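Local coordinates for AxyAgu115A (Amphibacillus xylanus NBRC 15112, PDB 6NPS), which probably acts as a glycoside hydrolase family 115 alpha-glucuronidase, releasing glucuronic acid side groups from hemicelluloses such as arabinoglucuronoxylan, at residues A36-H41 with M197-F202; I175-P180 with D412-P417; G191-E196 with W218-N223; E537-L542 with N588-Y593. The protein carries 3 engineered substitutions. All blocks are in the same frame, centred on the assembly; numbering follows the deposited sequence.

Interaction 1: A36-H41 with M197-F202; sequences ANKVMH and MYDHVF
Lys38, on helix 30-47, and Asp199, on helix 195-207, reach for each other from opposite directions; the nearest CA atoms, those of Lys38 and His200, are 11.1 Å apart. Followed along 197-202, the second helix shows how one residue can carry a contact while most of its neighbours are turned to other parts of the fold. Met197 lays its CE over one face of the Tyr198 ring, on the side of the helix turned from Lys38, and Tyr198 meets Phe222 edge to face. Asp199 is the residue that faces the other helix. Its CG lies anti to the backbone N (chi1 -169°), which carries the carboxylate outward, and OD1 takes a salt-bridging hydrogen bond from Lys38 NZ at 3.2 Å. The ammonium arrives on the syn side of the carboxylate, 22° out of its plane, after the lysine chain has run extended and bent at its last torsion. The other oxygen, OD2, is hydrogen-bonded to Tyr238 OH, so that each oxygen has its own partner. With an alanine here, Lys38 would probably lose its salt bridge, with a long, weak ion pair to Glu203 remaining, and the Tyr238 hydroxyl would lose a partner. His200 turns away, its ND1 hydrogen-bonded to Asp141, while Val201 and Phe202 face the interior. A charged pair of this kind, burying just 67 Å², is a surface salt bridge between helices, here tying helix 30-47 to a helix of the TIM barrel.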
# COMPACT_ATOMS: atom_id res chain seq x y z
N ALA A 36 46.31 -14.71 38.96
CA ALA A 36 46.86 -13.91 40.05
C ALA A 36 47.54 -12.63 39.53
O ALA A 36 47.36 -11.55 40.12
CB ALA A 36 47.85 -14.74 40.87
N ASN A 37 48.27 -12.73 38.40
CA ASN A 37 48.82 -11.52 37.77
C ASN A 37 47.74 -10.56 37.27
O ASN A 37 47.94 -9.34 37.30
CB ASN A 37 49.74 -11.90 36.62
CG ASN A 37 51.04 -12.47 37.11
OD1 ASN A 37 51.51 -12.13 38.20
ND2 ASN A 37 51.62 -13.39 36.33
N LYS A 38 46.61 -11.08 36.78
CA LYS A 38 45.52 -10.20 36.40
C LYS A 38 44.96 -9.48 37.62
O LYS A 38 44.63 -8.29 37.55
CB LYS A 38 44.43 -11.00 35.70
CG LYS A 38 44.91 -11.61 34.37
CD LYS A 38 43.74 -12.08 33.54
CE LYS A 38 44.18 -12.75 32.23
NZ LYS A 38 44.92 -11.83 31.32
N VAL A 39 44.84 -10.19 38.74
CA VAL A 39 44.31 -9.55 39.94
C VAL A 39 45.29 -8.50 40.48
O VAL A 39 44.86 -7.46 41.01
CB VAL A 39 43.95 -10.64 40.97
CG1 VAL A 39 43.61 -10.02 42.30
CG2 VAL A 39 42.76 -11.45 40.44
N MET A 40 46.60 -8.73 40.35
CA MET A 40 47.58 -7.70 40.71
C MET A 40 47.40 -6.47 39.85
O MET A 40 47.61 -5.34 40.33
CB MET A 40 49.00 -8.22 40.55
CG MET A 40 49.36 -9.31 41.55
SD MET A 40 51.13 -9.67 41.66
CE MET A 40 51.67 -9.16 40.02
N HIS A 41 47.03 -6.65 38.59
CA HIS A 41 46.75 -5.48 37.78
C HIS A 41 45.49 -4.76 38.28
O HIS A 41 45.45 -3.54 38.31
CB HIS A 41 46.63 -5.84 36.30
CG HIS A 41 46.44 -4.65 35.44
ND1 HIS A 41 45.21 -4.28 34.94
CD2 HIS A 41 47.30 -3.67 35.07
CE1 HIS A 41 45.33 -3.15 34.26
NE2 HIS A 41 46.59 -2.76 34.32
N MET A 197 43.66 -12.63 21.11
CA MET A 197 42.26 -12.28 21.23
C MET A 197 41.56 -13.15 22.28
O MET A 197 40.86 -12.63 23.15
CB MET A 197 41.60 -12.38 19.86
CG MET A 197 40.15 -11.91 19.84
SD MET A 197 39.08 -13.31 20.19
CE MET A 197 38.87 -13.97 18.54
N TYR A 198 41.79 -14.48 22.24
CA TYR A 198 41.01 -15.37 23.10
C TYR A 198 41.34 -15.20 24.56
O TYR A 198 40.52 -15.56 25.41
CB TYR A 198 41.21 -16.86 22.70
CG TYR A 198 40.13 -17.27 21.69
CD1 TYR A 198 38.79 -17.36 22.09
CD2 TYR A 198 40.44 -17.51 20.37
CE1 TYR A 198 37.79 -17.68 21.19
CE2 TYR A 198 39.46 -17.86 19.45
CZ TYR A 198 38.12 -17.93 19.87
OH TYR A 198 37.13 -18.27 18.99
N ASP A 199 42.53 -14.68 24.89
CA ASP A 199 42.85 -14.41 26.28
C ASP A 199 41.81 -13.46 26.90
O ASP A 199 41.38 -13.67 28.03
CB ASP A 199 44.27 -13.85 26.37
CG ASP A 199 44.78 -13.78 27.80
OD1 ASP A 199 45.08 -12.66 28.26
OD2 ASP A 199 44.86 -14.84 28.46
N HIS A 200 41.35 -12.46 26.15
CA HIS A 200 40.30 -11.56 26.66
C HIS A 200 38.94 -12.27 26.81
O HIS A 200 38.16 -11.97 27.74
CB HIS A 200 40.15 -10.36 25.73
CG HIS A 200 41.41 -9.57 25.58
ND1 HIS A 200 41.77 -8.56 26.46
CD2 HIS A 200 42.39 -9.62 24.65
CE1 HIS A 200 42.92 -8.04 26.08
NE2 HIS A 200 43.32 -8.66 24.98
N VAL A 201 38.61 -13.14 25.86
CA VAL A 201 37.39 -13.95 25.95
C VAL A 201 37.45 -14.85 27.18
O VAL A 201 36.48 -14.97 27.94
CB VAL A 201 37.21 -14.78 24.66
CG1 VAL A 201 36.07 -15.78 24.79
CG2 VAL A 201 36.99 -13.87 23.50
N PHE A 202 38.58 -15.55 27.36
CA PHE A 202 38.70 -16.43 28.52
C PHE A 202 38.57 -15.65 29.82
O PHE A 202 37.95 -16.12 30.77
CB PHE A 202 40.03 -17.19 28.50
CG PHE A 202 40.24 -18.08 27.27
CD1 PHE A 202 39.17 -18.64 26.58
CD2 PHE A 202 41.53 -18.34 26.83
CE1 PHE A 202 39.39 -19.44 25.45
CE2 PHE A 202 41.77 -19.15 25.69
CZ PHE A 202 40.70 -19.72 25.02

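Interaction 2: I175-P180 with D412-P417; sequences INDEWP and DYHGGP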
# COMPACT_ATOMS: atom_id res chain seq x y z
N ILE A 175 30.36 -17.85 21.03
CA ILE A 175 30.61 -16.77 20.08
C ILE A 175 30.15 -17.24 18.70
O ILE A 175 30.77 -18.12 18.12
CB ILE A 175 32.09 -16.40 20.06
CG1 ILE A 175 32.57 -16.08 21.47
CG2 ILE A 175 32.37 -15.26 19.04
CD1 ILE A 175 34.09 -16.23 21.57
N ASN A 176 29.08 -16.64 18.16
CA ASN A 176 28.51 -17.12 16.91
C ASN A 176 28.11 -15.93 16.04
O ASN A 176 28.28 -14.78 16.43
CB ASN A 176 27.30 -18.03 17.16
CG ASN A 176 26.80 -18.75 15.89
OD1 ASN A 176 25.59 -18.93 15.70
ND2 ASN A 176 27.73 -19.16 15.01
N ASP A 177 27.60 -16.22 14.85
CA ASP A 177 27.11 -15.18 13.95
C ASP A 177 28.13 -14.05 13.85
O ASP A 177 27.80 -12.86 13.94
CB ASP A 177 25.74 -14.66 14.44
CG ASP A 177 24.86 -15.77 15.02
OD1 ASP A 177 24.55 -16.73 14.28
OD2 ASP A 177 24.46 -15.70 16.20
N GLU A 178 29.40 -14.43 13.71
CA GLU A 178 30.48 -13.52 14.06
C GLU A 178 30.96 -12.68 12.88
O GLU A 178 31.89 -11.88 13.04
CB GLU A 178 31.65 -14.28 14.72
CG GLU A 178 32.45 -15.23 13.79
CD GLU A 178 31.97 -16.67 13.90
OE1 GLU A 178 30.83 -16.90 14.40
OE2 GLU A 178 32.70 -17.57 13.48
N TRP A 179 30.33 -12.81 11.70
CA TRP A 179 30.67 -11.94 10.60
C TRP A 179 29.46 -11.09 10.25
O TRP A 179 28.33 -11.60 10.28
CB TRP A 179 31.11 -12.74 9.36
CG TRP A 179 32.53 -13.28 9.49
CD1 TRP A 179 32.89 -14.54 9.89
CD2 TRP A 179 33.76 -12.56 9.27
NE1 TRP A 179 34.27 -14.65 9.92
CE2 TRP A 179 34.82 -13.45 9.55
CE3 TRP A 179 34.06 -11.25 8.86
CZ2 TRP A 179 36.17 -13.08 9.43
CZ3 TRP A 179 35.40 -10.88 8.75
CH2 TRP A 179 36.43 -11.79 9.03
N PRO A 180 29.65 -9.80 9.92
CA PRO A 180 30.95 -9.14 9.73
C PRO A 180 31.58 -8.54 11.01
O PRO A 180 32.77 -8.23 11.02
CB PRO A 180 30.61 -8.03 8.74
CG PRO A 180 29.21 -7.62 9.14
CD PRO A 180 28.53 -8.87 9.65
N ASP A 412 21.03 -14.21 20.38
CA ASP A 412 21.49 -13.80 19.06
C ASP A 412 21.22 -14.96 18.13
O ASP A 412 21.44 -16.11 18.51
CB ASP A 412 22.98 -13.45 19.12
CG ASP A 412 23.52 -12.73 17.88
OD1 ASP A 412 23.64 -13.37 16.81
OD2 ASP A 412 23.86 -11.52 18.00
N TYR A 413 20.71 -14.69 16.94
CA TYR A 413 20.41 -15.79 16.03
C TYR A 413 20.45 -15.33 14.58
O TYR A 413 19.84 -14.32 14.23
CB TYR A 413 19.05 -16.40 16.35
CG TYR A 413 18.69 -17.57 15.45
CD1 TYR A 413 19.51 -18.70 15.38
CD2 TYR A 413 17.50 -17.55 14.70
CE1 TYR A 413 19.19 -19.78 14.55
CE2 TYR A 413 17.16 -18.62 13.93
CZ TYR A 413 18.00 -19.72 13.85
OH TYR A 413 17.67 -20.77 13.06
N HIS A 414 21.08 -16.11 13.75
CA HIS A 414 21.15 -15.86 12.31
C HIS A 414 20.28 -16.93 11.67
O HIS A 414 20.72 -18.07 11.50
CB HIS A 414 22.61 -15.94 11.87
CG HIS A 414 22.85 -15.65 10.43
ND1 HIS A 414 22.58 -14.42 9.86
CD2 HIS A 414 23.35 -16.43 9.43
CE1 HIS A 414 22.92 -14.45 8.58
NE2 HIS A 414 23.39 -15.65 8.30
N GLY A 415 19.05 -16.59 11.29
CA GLY A 415 18.14 -17.58 10.74
C GLY A 415 16.74 -17.03 10.72
O GLY A 415 16.54 -15.83 10.92
N GLY A 416 15.76 -17.90 10.48
CA GLY A 416 14.37 -17.46 10.38
C GLY A 416 13.62 -17.37 11.71
O GLY A 416 14.06 -17.93 12.72
N PRO A 417 12.45 -16.67 11.73
CA PRO A 417 11.88 -15.92 10.58
C PRO A 417 12.66 -14.65 10.23
O PRO A 417 12.62 -14.25 9.07
CB PRO A 417 10.45 -15.53 11.07
CG PRO A 417 10.14 -16.49 12.14
CD PRO A 417 11.46 -16.79 12.83
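Asp177 and Asp412 come together where two loops leave the parallel strands of a TIM barrel, one after strand 170-174 and the other after strand 405-410. This is the C-terminal end of the barrel, where enzymes of this fold as a rule carry their active sites. Among the polar approaches, the carboxylate pair dominates: OD2 of Asp177 lies 2.5 Å from OD1 of Asp412. The two side chains run alongside one another in opposing senses, their carboxylate planes only 14° apart, although Asp177 is poorly ordered and its exact placing deserves caution. The other kind of contact is van der Waals packing against His414. There the imidazole leads away from Asp177, its ND1 hydrogen-bonded to Glu421 and its ring edge-to-face with Trp645, so the methylene is what faces the acid. Within the second loop Gly415 N lies over one face of the Tyr413 ring, and a glycerol sits near that tyrosine, which is consistent with a pocket. On the far branch of the Asp177 carboxylate, OD1 rests 3.2 Å from His414 CB.

Interaction 3: G191-E196 with W218-N223; sequences GGFNAE and WSARFN
Phe193 and Ala220 form the tight half of this contact, their CA atoms 6.7 Å apart. The methyl of Ala220 sits over one face of the Phe193 ring in a CH-pi contact, CB lying 4.2 Å from the ring centroid and 25° off the ring normal. It is displaced toward the near rim, so that its closest approach is to CD1, at 3.8 Å. Phe193 is the centre of an inverse gamma turn, and its CG stands anti to the carbonyl carbon (chi1 -58°), which swings the ring out toward 218-223. Behind it the backbone is well held: the carbonyl oxygens of Phe193 and Phe222 both accept from Asn231 ND2, joining the two segments through a third residue.

The contact thins toward Ser219. This exposed residue keeps its OG 4.4 Å from Phe193 CE1, at an oblique position, and turns to a weak hydrogen bond with Trp179 NE1; a glycerol lies close by. On the other side of the turn, Asn194 points away from 218-223 and is the N-cap of helix 195-207, its OD1 accepting from Met197 N. Taken together, these are features of a beta-alpha-beta crossover in a TIM barrel: the capped start of helix 195-207, the second of two helices between strand 170-174 and its neighbour 212-214, packs against the loop that follows the latter.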
# COMPACT_ATOMS: atom_id res chain seq x y z
N GLY A 191 44.69 -9.16 14.88
CA GLY A 191 45.19 -9.96 13.78
C GLY A 191 44.48 -11.28 13.52
O GLY A 191 44.87 -12.00 12.60
N GLY A 192 43.44 -11.62 14.28
CA GLY A 192 42.62 -12.76 13.95
C GLY A 192 42.06 -13.43 15.18
O GLY A 192 42.07 -12.88 16.29
N PHE A 193 41.56 -14.65 14.97
CA PHE A 193 40.95 -15.41 16.07
C PHE A 193 42.02 -16.25 16.78
O PHE A 193 41.95 -17.48 16.86
CB PHE A 193 39.83 -16.29 15.55
CG PHE A 193 38.71 -15.52 14.84
CD1 PHE A 193 38.78 -15.26 13.48
CD2 PHE A 193 37.59 -15.12 15.55
CE1 PHE A 193 37.75 -14.58 12.84
CE2 PHE A 193 36.56 -14.43 14.91
CZ PHE A 193 36.64 -14.17 13.55
N ASN A 194 43.03 -15.55 17.31
CA ASN A 194 44.23 -16.16 17.85
C ASN A 194 44.24 -16.08 19.37
O ASN A 194 43.31 -15.58 20.00
CB ASN A 194 45.47 -15.48 17.26
CG ASN A 194 45.46 -13.97 17.47
OD1 ASN A 194 44.96 -13.49 18.50
ND2 ASN A 194 46.00 -13.21 16.49
N ALA A 195 45.34 -16.56 19.96
CA ALA A 195 45.41 -16.65 21.42
C ALA A 195 45.40 -15.28 22.07
O ALA A 195 44.96 -15.15 23.22
CB ALA A 195 46.69 -17.39 21.82
N GLU A 196 45.92 -14.27 21.39
CA GLU A 196 45.92 -12.92 21.94
C GLU A 196 44.50 -12.42 22.12
O GLU A 196 44.14 -11.85 23.17
CB GLU A 196 46.70 -11.98 21.02
CG GLU A 196 48.24 -12.08 21.13
CD GLU A 196 48.77 -13.52 21.16
OE1 GLU A 196 48.55 -14.29 20.19
OE2 GLU A 196 49.41 -13.90 22.17
N TRP A 218 32.76 -19.86 12.20
CA TRP A 218 32.28 -19.68 10.83
C TRP A 218 33.43 -19.61 9.83
O TRP A 218 33.43 -20.35 8.83
CB TRP A 218 31.39 -18.44 10.72
CG TRP A 218 29.96 -18.80 10.98
CD1 TRP A 218 29.50 -20.01 11.43
CD2 TRP A 218 28.81 -17.97 10.81
NE1 TRP A 218 28.14 -19.98 11.57
CE2 TRP A 218 27.68 -18.75 11.19
CE3 TRP A 218 28.61 -16.65 10.38
CZ2 TRP A 218 26.38 -18.24 11.15
CZ3 TRP A 218 27.32 -16.16 10.35
CH2 TRP A 218 26.22 -16.95 10.73
N SER A 219 34.38 -18.70 10.03
CA SER A 219 35.58 -18.62 9.19
C SER A 219 36.83 -18.68 10.06
O SER A 219 37.80 -17.91 9.90
CB SER A 219 35.58 -17.35 8.34
OG SER A 219 36.16 -16.28 9.06
N ALA A 220 36.80 -19.58 11.03
CA ALA A 220 37.85 -19.72 12.02
C ALA A 220 37.94 -21.19 12.37
O ALA A 220 36.96 -21.93 12.28
CB ALA A 220 37.55 -18.90 13.28
N ARG A 221 39.13 -21.61 12.80
CA ARG A 221 39.36 -22.96 13.30
C ARG A 221 40.09 -22.81 14.62
O ARG A 221 41.30 -22.53 14.63
CB ARG A 221 40.18 -23.79 12.31
CG ARG A 221 39.41 -24.17 11.07
CD ARG A 221 40.33 -24.84 10.05
NE ARG A 221 41.34 -23.92 9.53
CZ ARG A 221 42.51 -24.30 9.00
NH1 ARG A 221 42.81 -25.59 8.90
NH2 ARG A 221 43.37 -23.39 8.57
N PHE A 222 39.35 -22.99 15.71
CA PHE A 222 39.88 -22.73 17.03
C PHE A 222 41.11 -23.58 17.28
O PHE A 222 42.09 -23.10 17.85
CB PHE A 222 38.80 -22.98 18.06
CG PHE A 222 39.22 -22.71 19.49
CD1 PHE A 222 39.21 -21.42 20.00
CD2 PHE A 222 39.64 -23.77 20.31
CE1 PHE A 222 39.56 -21.21 21.37
CE2 PHE A 222 40.04 -23.56 21.62
CZ PHE A 222 39.96 -22.28 22.17
N ASN A 223 41.10 -24.84 16.80
CA ASN A 223 42.24 -25.76 17.05
C ASN A 223 43.48 -25.45 16.23
O ASN A 223 44.53 -26.04 16.49
CB ASN A 223 41.86 -27.21 16.78
CG ASN A 223 40.81 -27.71 17.75
OD1 ASN A 223 40.79 -27.32 18.92
ND2 ASN A 223 39.88 -28.54 17.25

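Interaction 4: E537-L542 with N588-Y593; sequences ETDQLL and NGKNKY
Thr538 and Lys590, whose CA atoms are 8.3 Å apart, mark the closest backbone approach of two helical segments that run roughly antiparallel, at 142°, with their axes 11.3 Å from each other. Lys590 does nearly all the work from its side. Its aliphatic stem lies against two side chains of the facing helix: CG lies 3.9 Å from Thr538 CG2, and CD lies 3.7 Å from Leu542 CD1. The threonine hydroxyl plays no part here, since OG1 is hydrogen-bonded to His531 O. Successive helices 537-558 and 564-596 thus pack as an antiparallel helical hairpin, in which a long lysine can be apolar along its length and charged at its end. Bends at chi3 (58°) and chi4 carry that end across Asp539, the two side chains lying nearly perpendicular. NZ donates to OD2 of Asp539 at 2.7 Å, a salt bridge that uses the syn lone pair of the carboxylate oxygen. A serine in place of Lys590 would probably leave the Asp539 carboxylate without its countercharge and open a gap beside the Thr538 and Leu542 methyls. The ammonium has a further hydrogen-bonding partner in O2 of a bound glycerol.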
# COMPACT_ATOMS: atom_id res chain seq x y z
N GLU A 537 -1.14 3.92 20.65
CA GLU A 537 0.03 3.08 20.96
C GLU A 537 1.30 3.68 20.37
O GLU A 537 2.33 3.72 21.05
CB GLU A 537 -0.18 1.60 20.54
CG GLU A 537 -0.26 1.22 19.04
CD GLU A 537 -0.43 -0.31 18.79
OE1 GLU A 537 -0.73 -1.08 19.76
OE2 GLU A 537 -0.31 -0.75 17.61
N THR A 538 1.24 4.23 19.15
CA THR A 538 2.42 4.86 18.58
C THR A 538 2.86 6.08 19.38
O THR A 538 4.03 6.22 19.72
CB THR A 538 2.17 5.22 17.11
OG1 THR A 538 2.30 4.03 16.33
CG2 THR A 538 3.18 6.24 16.57
N ASP A 539 1.92 6.99 19.69
CA ASP A 539 2.34 8.20 20.39
C ASP A 539 2.77 7.94 21.82
O ASP A 539 3.66 8.62 22.34
CB ASP A 539 1.20 9.23 20.35
CG ASP A 539 1.03 9.84 18.95
OD1 ASP A 539 -0.14 9.97 18.50
OD2 ASP A 539 2.05 10.16 18.28
N GLN A 540 2.15 6.98 22.50
CA GLN A 540 2.65 6.64 23.84
C GLN A 540 4.07 6.08 23.78
O GLN A 540 4.91 6.42 24.61
CB GLN A 540 1.70 5.65 24.53
CG GLN A 540 0.55 6.40 25.18
CD GLN A 540 -0.66 5.54 25.51
OE1 GLN A 540 -0.62 4.30 25.45
NE2 GLN A 540 -1.75 6.21 25.87
N LEU A 541 4.37 5.22 22.80
CA LEU A 541 5.73 4.69 22.72
C LEU A 541 6.73 5.78 22.30
O LEU A 541 7.82 5.89 22.89
CB LEU A 541 5.76 3.51 21.73
CG LEU A 541 7.09 2.80 21.52
CD1 LEU A 541 7.70 2.47 22.92
CD2 LEU A 541 6.85 1.52 20.71
N LEU A 542 6.36 6.65 21.34
CA LEU A 542 7.23 7.79 20.99
C LEU A 542 7.54 8.66 22.20
O LEU A 542 8.66 9.18 22.34
CB LEU A 542 6.56 8.65 19.88
CG LEU A 542 6.75 8.01 18.50
CD1 LEU A 542 5.83 8.67 17.47
CD2 LEU A 542 8.23 8.10 18.02
N ASN A 588 7.87 7.02 10.72
CA ASN A 588 7.55 6.68 9.34
C ASN A 588 6.09 6.23 9.22
O ASN A 588 5.42 6.53 8.22
CB ASN A 588 8.53 5.57 8.85
CG ASN A 588 8.39 5.23 7.37
OD1 ASN A 588 8.70 4.10 6.97
ND2 ASN A 588 7.98 6.19 6.54
N GLY A 589 5.60 5.48 10.21
CA GLY A 589 4.19 5.13 10.22
C GLY A 589 3.27 6.35 10.29
O GLY A 589 2.28 6.42 9.56
N LYS A 590 3.60 7.33 11.14
CA LYS A 590 2.79 8.56 11.16
C LYS A 590 2.90 9.32 9.85
O LYS A 590 1.89 9.83 9.34
CB LYS A 590 3.22 9.45 12.32
CG LYS A 590 2.95 8.84 13.71
CD LYS A 590 3.50 9.77 14.81
CE LYS A 590 2.88 11.10 14.68
NZ LYS A 590 2.35 11.48 16.00
N ASN A 591 4.11 9.35 9.26
CA ASN A 591 4.34 10.05 7.99
C ASN A 591 3.48 9.47 6.89
O ASN A 591 2.77 10.19 6.17
CB ASN A 591 5.83 9.95 7.62
CG ASN A 591 6.09 10.22 6.14
OD1 ASN A 591 6.50 9.31 5.39
ND2 ASN A 591 5.84 11.46 5.69
N LYS A 592 3.54 8.15 6.73
CA LYS A 592 2.76 7.47 5.71
C LYS A 592 1.27 7.68 5.91
O LYS A 592 0.53 7.88 4.94
CB LYS A 592 3.09 5.98 5.76
CG LYS A 592 2.37 5.10 4.76
CD LYS A 592 2.91 3.65 4.90
CE LYS A 592 2.18 2.64 4.02
NZ LYS A 592 1.16 1.88 4.79
N TYR A 593 0.79 7.58 7.15
CA TYR A 593 -0.65 7.70 7.41
C TYR A 593 -1.14 9.12 7.13
O TYR A 593 -2.21 9.32 6.54
CB TYR A 593 -0.92 7.31 8.88
CG TYR A 593 -2.35 7.48 9.34
CD1 TYR A 593 -3.27 6.42 9.26
CD2 TYR A 593 -2.80 8.69 9.86
CE1 TYR A 593 -4.59 6.57 9.71
CE2 TYR A 593 -4.13 8.85 10.30
CZ TYR A 593 -5.01 7.78 10.21
OH TYR A 593 -6.32 7.94 10.64

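Chemistry follows position in these four contacts. Interactions 2 and 3 are buried and belong to the barrel, yet one crowds acidic groups at the strand ends while the other is an apolar seat of a methyl on a ring; they meet directly, Glu178 OE2 probably hydrogen-bonding Trp218 N. Interaction 1 lies at the surface and relies on charge alone, but shares helix 195-207 with interaction 3, and its Val201 packs on Ile175 of interaction 2. Interaction 4 stands apart, its centre about 47 Å from that of interaction 1 and on the opposite side of the chain's centre; partly buried, it adds apolar packing to a similar lysine-aspartate bridge.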